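Local coordinates for protein AA9 family lytic polysaccharide monooxygenase cel61B (Hypocrea jecorina, PDB 2VTC) that oxidatively cleaves crystalline and amorphous polysaccharides such as cellulose at their 1,4-glycosidic bonds, using a single active-site copper ion that must first be reduced, at residues P68-Y71 / T72-D75; V118-S121 / G122-T126; G141-Y144 / N145-V148. One frame throughout, in Å; residues are numbered along the deposited sequence.

Contact 1: residues P68-Y71 / T72-D75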
loop_
_atom_site.group_PDB
_atom_site.type_symbol
_atom_site.label_atom_id
_atom_site.label_comp_id
_atom_site.label_asym_id
_atom_site.label_seq_id
_atom_site.Cartn_x
_atom_site.Cartn_y
_atom_site.Cartn_z
ATOM N N PRO A 68 -7.693 12.214 -5.339
ATOM C CA PRO A 68 -6.808 13.354 -5.123
ATOM C C PRO A 68 -7.355 14.458 -4.203
ATOM O O PRO A 68 -6.571 15.108 -3.492
ATOM C CB PRO A 68 -6.515 13.859 -6.552
ATOM C CG PRO A 68 -6.629 12.637 -7.367
ATOM C CD PRO A 68 -7.779 11.850 -6.773
ATOM N N ASP A 69 -8.679 14.655 -4.199
ATOM C CA ASP A 69 -9.285 15.638 -3.294
ATOM C C ASP A 69 -9.232 15.180 -1.827
ATOM O O ASP A 69 -9.660 15.919 -0.926
ATOM C CB ASP A 69 -10.725 16.028 -3.720
ATOM C CG ASP A 69 -11.689 14.842 -3.805
ATOM O OD1 ASP A 69 -11.370 13.705 -3.412
ATOM O OD2 ASP A 69 -12.847 15.058 -4.281
ATOM N N GLN A 70 -8.712 13.973 -1.608
ATOM C CA GLN A 70 -8.515 13.439 -0.254
ATOM C C GLN A 70 -7.024 13.263 0.102
ATOM O O GLN A 70 -6.709 12.652 1.119
ATOM C CB GLN A 70 -9.227 12.113 -0.108
ATOM C CG GLN A 70 -10.728 12.190 -0.318
ATOM C CD GLN A 70 -11.357 10.834 -0.271
ATOM O OE1 GLN A 70 -11.241 10.041 -1.208
ATOM N NE2 GLN A 70 -12.019 10.528 0.854
ATOM N N TYR A 71 -6.119 13.772 -0.732
ATOM C CA TYR A 71 -4.678 13.570 -0.490
ATOM C C TYR A 71 -4.127 14.234 0.779
ATOM O O TYR A 71 -3.013 13.899 1.201
ATOM C CB TYR A 71 -3.836 13.984 -1.707
ATOM C CG TYR A 71 -3.871 13.073 -2.925
ATOM C CD1 TYR A 71 -4.391 11.773 -2.894
ATOM C CD2 TYR A 71 -3.298 13.521 -4.129
ATOM C CE1 TYR A 71 -4.386 10.944 -4.048
ATOM C CE2 TYR A 71 -3.280 12.708 -5.256
ATOM C CZ TYR A 71 -3.801 11.436 -5.222
ATOM O OH TYR A 71 -3.803 10.612 -6.331
ATOM N N THR A 72 -4.869 15.184 1.374
ATOM C CA THR A 72 -4.413 15.818 2.618
ATOM C C THR A 72 -5.198 15.353 3.848
ATOM O O THR A 72 -5.046 15.954 4.907
ATOM C CB THR A 72 -4.471 17.359 2.554
ATOM O OG1 THR A 72 -5.839 17.788 2.488
ATOM C CG2 THR A 72 -3.684 17.884 1.349
ATOM N N THR A 73 -6.022 14.321 3.679
ATOM C CA THR A 73 -6.941 13.836 4.733
ATOM C C THR A 73 -6.427 12.556 5.372
ATOM O O THR A 73 -5.611 11.847 4.786
ATOM C CB THR A 73 -8.386 13.575 4.182
ATOM O OG1 THR A 73 -8.423 12.355 3.430
ATOM C CG2 THR A 73 -8.901 14.767 3.342
ATOM N N PRO A 74 -6.874 12.248 6.610
ATOM C CA PRO A 74 -6.467 10.991 7.239
ATOM C C PRO A 74 -6.718 9.715 6.429
ATOM O O PRO A 74 -6.002 8.733 6.601
ATOM C CB PRO A 74 -7.290 10.982 8.547
ATOM C CG PRO A 74 -7.447 12.444 8.878
ATOM C CD PRO A 74 -7.726 13.063 7.505
ATOM N N ASP A 75 -7.723 9.738 5.541
ATOM C CA ASP A 75 -8.060 8.573 4.753
ATOM C C ASP A 75 -6.924 8.128 3.800
ATOM O O ASP A 75 -6.880 6.961 3.426
ATOM C CB ASP A 75 -9.340 8.850 3.953
ATOM C CG ASP A 75 -10.609 8.560 4.773
ATOM O OD1 ASP A 75 -10.487 8.115 5.967
ATOM O OD2 ASP A 75 -11.722 8.797 4.234
HETATM O O HOH W 1 -7.148 16.696 0.371
HETATM O O HOH W 2 -12.960 8.054 1.836
#
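Gln70 and Thr73 meet at the two ends of a type I beta turn, a local contact at the protein surface that carries the chain from the 3-10 segment 68-70 toward helix 75-78. Gln70 O is gripped twice by one residue. Thr73 N reaches it at 3.1 Å from above the carbonyl plane, with a fairly straight N-H angle of 160°, while Thr73 OG1 donates to the same Gln70 O at 2.9 Å, much nearer that plane. With OG1 set between its own backbone N and carbonyl carbon (chi1 76°), Thr73 can also accept a weak capping bond from Asp75 N, so the hydroxyl links the turn to the start of the helix.

The Gln70 chain, extended beyond CG, brings its amide near the Asp75 carboxylate, the two planes 79° apart. Gln70 NE2 and Asp75 OD2 stay 3.8 Å apart, and water 2 bridges them, 2.8 Å from each of these two atoms. Gln70 OE1 is held by Ser67 N, and Asp75 OD1 accepts from Asn81 N beyond the helix.

Tyr71 turns inward, and Pro68 CA sits over the centre of one face of its ring. The ring also meets that of Tyr221, and Tyr71 OH bonds to Asn194 ND2, tying this loop between helices 38-47 and 75-78 to strand 193-204, which carries the metal ligand Tyr195.

Contact 2: residues V118-S121 / G122-T126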
loop_
_atom_site.group_PDB
_atom_site.type_symbol
_atom_site.label_atom_id
_atom_site.label_comp_id
_atom_site.label_asym_id
_atom_site.label_seq_id
_atom_site.Cartn_x
_atom_site.Cartn_y
_atom_site.Cartn_z
ATOM N N VAL A 118 6.863 2.606 7.515
ATOM C CA VAL A 118 6.972 3.576 8.598
ATOM C C VAL A 118 7.231 2.821 9.912
ATOM O O VAL A 118 6.686 1.731 10.142
ATOM C CB VAL A 118 5.679 4.379 8.759
ATOM C CG1 VAL A 118 4.607 3.510 9.328
ATOM C CG2 VAL A 118 5.887 5.535 9.685
ATOM N N GLU A 119 8.031 3.431 10.787
ATOM C CA GLU A 119 8.230 2.877 12.128
ATOM C C GLU A 119 7.173 3.379 13.126
ATOM O O GLU A 119 6.676 4.503 13.016
ATOM C CB GLU A 119 9.650 3.184 12.626
ATOM C CG GLU A 119 10.008 2.389 13.899
ATOM C CD GLU A 119 11.418 2.672 14.431
ATOM O OE1 GLU A 119 12.201 3.392 13.776
ATOM O OE2 GLU A 119 11.716 2.142 15.533
ATOM N N CYS A 120 6.850 2.543 14.113
ATOM C CA CYS A 120 5.914 2.909 15.169
ATOM C C CYS A 120 6.660 3.198 16.452
ATOM O O CYS A 120 7.630 2.494 16.762
ATOM C CB CYS A 120 4.931 1.775 15.452
ATOM S SG CYS A 120 3.926 1.344 13.978
ATOM N N SER A 121 6.201 4.225 17.158
ATOM C CA SER A 121 6.634 4.449 18.543
ATOM C C SER A 121 5.728 3.565 19.387
ATOM O O SER A 121 4.529 3.797 19.444
ATOM C CB SER A 121 6.446 5.905 18.930
ATOM O OG SER A 121 6.783 6.070 20.307
ATOM N N GLY A 122 6.293 2.571 20.058
ATOM C CA GLY A 122 5.480 1.581 20.746
ATOM C C GLY A 122 4.942 0.561 19.757
ATOM O O GLY A 122 5.463 0.445 18.647
ATOM N N SER A 123 3.921 -0.184 20.170
ATOM C CA SER A 123 3.300 -1.199 19.322
ATOM C C SER A 123 2.567 -0.541 18.142
ATOM O O SER A 123 1.925 0.493 18.313
ATOM C CB SER A 123 2.278 -1.977 20.132
ATOM O OG SER A 123 1.653 -2.946 19.311
ATOM N N CYS A 124 2.621 -1.166 16.968
ATOM C CA CYS A 124 1.851 -0.635 15.827
ATOM C C CYS A 124 0.359 -0.824 16.052
ATOM O O CYS A 124 -0.449 -0.077 15.491
ATOM C CB CYS A 124 2.331 -1.218 14.485
ATOM S SG CYS A 124 3.986 -0.687 13.946
ATOM N N THR A 125 -0.009 -1.775 16.920
ATOM C CA THR A 125 -1.424 -2.076 17.192
ATOM C C THR A 125 -2.187 -0.910 17.843
ATOM O O THR A 125 -3.431 -0.875 17.830
ATOM C CB THR A 125 -1.562 -3.355 18.062
ATOM O OG1 THR A 125 -1.095 -3.066 19.388
ATOM C CG2 THR A 125 -0.748 -4.514 17.478
ATOM N N THR A 126 -1.446 0.044 18.412
ATOM C CA THR A 126 -2.056 1.176 19.105
ATOM C C THR A 126 -1.522 2.525 18.624
ATOM O O THR A 126 -1.733 3.541 19.260
ATOM C CB THR A 126 -1.860 1.049 20.644
ATOM O OG1 THR A 126 -0.472 0.868 20.903
ATOM C CG2 THR A 126 -2.633 -0.147 21.192
HETATM O O HOH W 3 8.269 0.437 18.728
HETATM O O HOH W 4 1.871 2.698 19.766
#
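A short disulfide loop, Cys120 to Cys124, closes the turn by which the chain leaves strand 113-119. Cys120 SG and Cys124 SG are bonded at 2.0 Å with a C-S-S-C torsion of 107°, a little wider than a right angle. Both cysteines place SG beside their own backbone N and anti to the carbonyl carbon (chi1 -60° and -69°), and from there the two sulfurs meet across the loop. Cys120 CB also packs against the backbone of the intervening residues, coming to 3.5 Å from Gly122 O.

No direct hydrogen bond joins 118-121 to 122-126, but water bridges carbonyls across the bend. Water 4 lies between the two sides of the turn, donating to Ser121 O at 2.9 Å and to Ser123 O at 2.6 Å, and it accepts a longer bond from Thr126 OG1. Gly122 takes the bend at a positive phi, and its carbonyl is held by Asn173 ND2. Past the bend, Ser123 OG and Thr125 OG1 share a hydrogen bond of 2.8 Å at the short 3-10 segment 124-125.

On the sheet side, Cys120 is hydrogen-bonded through its backbone to Asn173, and the side chains of both cysteines rest on Val175 of strand 172-182. Both cysteines are buried, while Ser121 and Gly122 are exposed. What fixes this loop is one covalent link on its inner side, with water-bridged carbonyls in place of direct cross-turn bonds; the crosslink probably limits how far the loop can open.

Contact 3: residues G141-Y144 / N145-V148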
loop_
_atom_site.group_PDB
_atom_site.type_symbol
_atom_site.label_atom_id
_atom_site.label_comp_id
_atom_site.label_asym_id
_atom_site.label_seq_id
_atom_site.Cartn_x
_atom_site.Cartn_y
_atom_site.Cartn_z
ATOM N N GLY A 141 6.553 1.426 -12.565
ATOM C CA GLY A 141 5.690 2.227 -13.433
ATOM C C GLY A 141 5.375 1.523 -14.740
ATOM O O GLY A 141 4.844 0.408 -14.728
ATOM N N ILE A 142 5.702 2.188 -15.852
ATOM C CA ILE A 142 5.467 1.647 -17.216
ATOM C C ILE A 142 6.808 1.219 -17.830
ATOM O O ILE A 142 7.818 1.893 -17.633
ATOM C CB ILE A 142 4.756 2.699 -18.109
ATOM C CG1 ILE A 142 4.218 2.058 -19.406
ATOM C CG2 ILE A 142 5.662 3.899 -18.421
ATOM C CD1 ILE A 142 3.346 2.978 -20.231
ATOM N N ASN A 143 6.806 0.081 -18.524
ATOM C CA ASN A 143 7.938 -0.347 -19.330
ATOM C C ASN A 143 7.832 0.431 -20.646
ATOM O O ASN A 143 6.847 0.283 -21.358
ATOM C CB ASN A 143 7.861 -1.867 -19.526
ATOM C CG ASN A 143 8.967 -2.403 -20.415
ATOM O OD1 ASN A 143 9.308 -1.794 -21.419
ATOM N ND2 ASN A 143 9.538 -3.548 -20.039
ATOM N N TYR A 144 8.787 1.320 -20.922
ATOM C CA TYR A 144 8.664 2.225 -22.077
ATOM C C TYR A 144 8.651 1.442 -23.409
ATOM O O TYR A 144 7.964 1.826 -24.379
ATOM C CB TYR A 144 9.787 3.260 -22.078
ATOM C CG TYR A 144 9.788 4.202 -20.886
ATOM C CD1 TYR A 144 8.643 4.922 -20.541
ATOM C CD2 TYR A 144 10.935 4.379 -20.116
ATOM C CE1 TYR A 144 8.643 5.792 -19.451
ATOM C CE2 TYR A 144 10.940 5.246 -19.017
ATOM C CZ TYR A 144 9.789 5.946 -18.698
ATOM O OH TYR A 144 9.786 6.810 -17.616
ATOM N N ASN A 145 9.366 0.329 -23.434
ATOM C CA ASN A 145 9.476 -0.445 -24.695
ATOM C C ASN A 145 8.237 -1.290 -24.996
ATOM O O ASN A 145 7.910 -1.512 -26.171
ATOM C CB ASN A 145 10.754 -1.287 -24.709
ATOM C CG ASN A 145 10.951 -2.023 -26.022
ATOM O OD1 ASN A 145 10.606 -3.194 -26.129
ATOM N ND2 ASN A 145 11.465 -1.310 -27.036
ATOM N N THR A 146 7.517 -1.749 -23.961
ATOM C CA THR A 146 6.304 -2.532 -24.179
ATOM C C THR A 146 5.017 -1.701 -23.994
ATOM O O THR A 146 3.948 -2.111 -24.469
ATOM C CB THR A 146 6.214 -3.780 -23.272
ATOM O OG1 THR A 146 6.161 -3.351 -21.893
ATOM C CG2 THR A 146 7.404 -4.734 -23.481
ATOM N N GLN A 147 5.142 -0.553 -23.315
ATOM C CA GLN A 147 4.001 0.292 -22.878
ATOM C C GLN A 147 3.057 -0.408 -21.876
ATOM O O GLN A 147 1.887 -0.010 -21.716
ATOM C CB GLN A 147 3.232 0.894 -24.077
ATOM C CG GLN A 147 4.077 1.825 -24.950
ATOM C CD GLN A 147 4.411 3.160 -24.304
ATOM O OE1 GLN A 147 3.524 3.963 -24.014
ATOM N NE2 GLN A 147 5.708 3.429 -24.118
ATOM N N VAL A 148 3.588 -1.416 -21.186
ATOM C CA VAL A 148 2.828 -2.195 -20.201
ATOM C C VAL A 148 3.133 -1.727 -18.780
ATOM O O VAL A 148 4.294 -1.626 -18.381
ATOM C CB VAL A 148 3.098 -3.717 -20.312
ATOM C CG1 VAL A 148 2.326 -4.489 -19.259
ATOM C CG2 VAL A 148 2.643 -4.221 -21.670
#
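Asn143 meets Asn145, Thr146, Gln147 and Val148 in a tight surface turn where the chain doubles back at the end of strand 133-143. The carboxamide of Asn143 is directed into the turn by its extended first torsion, with CG anti to the backbone N (chi1 177°), and Asn143 OD1 meets the backbone amides of Asn145 and Thr146, two and three residues on. Asn145 N comes first: its bond to Asn143 OD1 is 2.9 Å long but bent. A side-chain oxygen accepting from the amide two residues on is consistent with an Asx turn, though the bond is weak.

Thr146 N gives Asn143 OD1 a better-directed bond of 3.1 Å, arriving from above the plane of the carboxamide. The Thr146 side chain crosses that of Asn143 at about a right angle, with Thr146 OG1 3.3 Å from Asn143 CB. Its hydroxyl also accepts from Val148 N, an ST turn that helps bring the chain back.

Gln147 has a left-handed backbone conformation, and its N donates to Asn143 O at 2.7 Å, nearly in line with the C=O bond but through a bent N-H. Bent at chi2 (-71°), the Gln147 side chain curls so that NE2 lies 2.8 Å from Tyr144 O, which is close to the amide plane. Gln147 NE2 also donates to Ile236 O, while Ile142 CD1 packs 3.6 Å from Gln147 O.

Val148 closes the turn: its carbonyl O receives Asn143 N at 3.0 Å in an almost straight bond (178°). Asn143 thus contributes its N, O and OD1, so a largely exposed turn is secured chiefly by hydrogen bonds through one residue, with little apolar packing to help.

In the fold
All three contacts are local turns, strung in series along the chain. Contacts 1 and 3 lie at the surface, whereas contact 2 is partly buried, with its cysteines against the sheet. Contacts 2 and 3 adjoin neighbouring antiparallel strands of one sheet, 113-119 and 133-143, yet their centres are about 37 Å apart on opposite sides of the chain's centre. Contact 1 instead leads into a helix and is the one near the metal site: the side chain of Tyr71 is about 9 Å from that of Tyr195. Chemistry follows place: a covalent crosslink with water-bridged carbonyls in contact 2, direct hydrogen bonds in contact 3, and direct bonds plus a water bridge in contact 1.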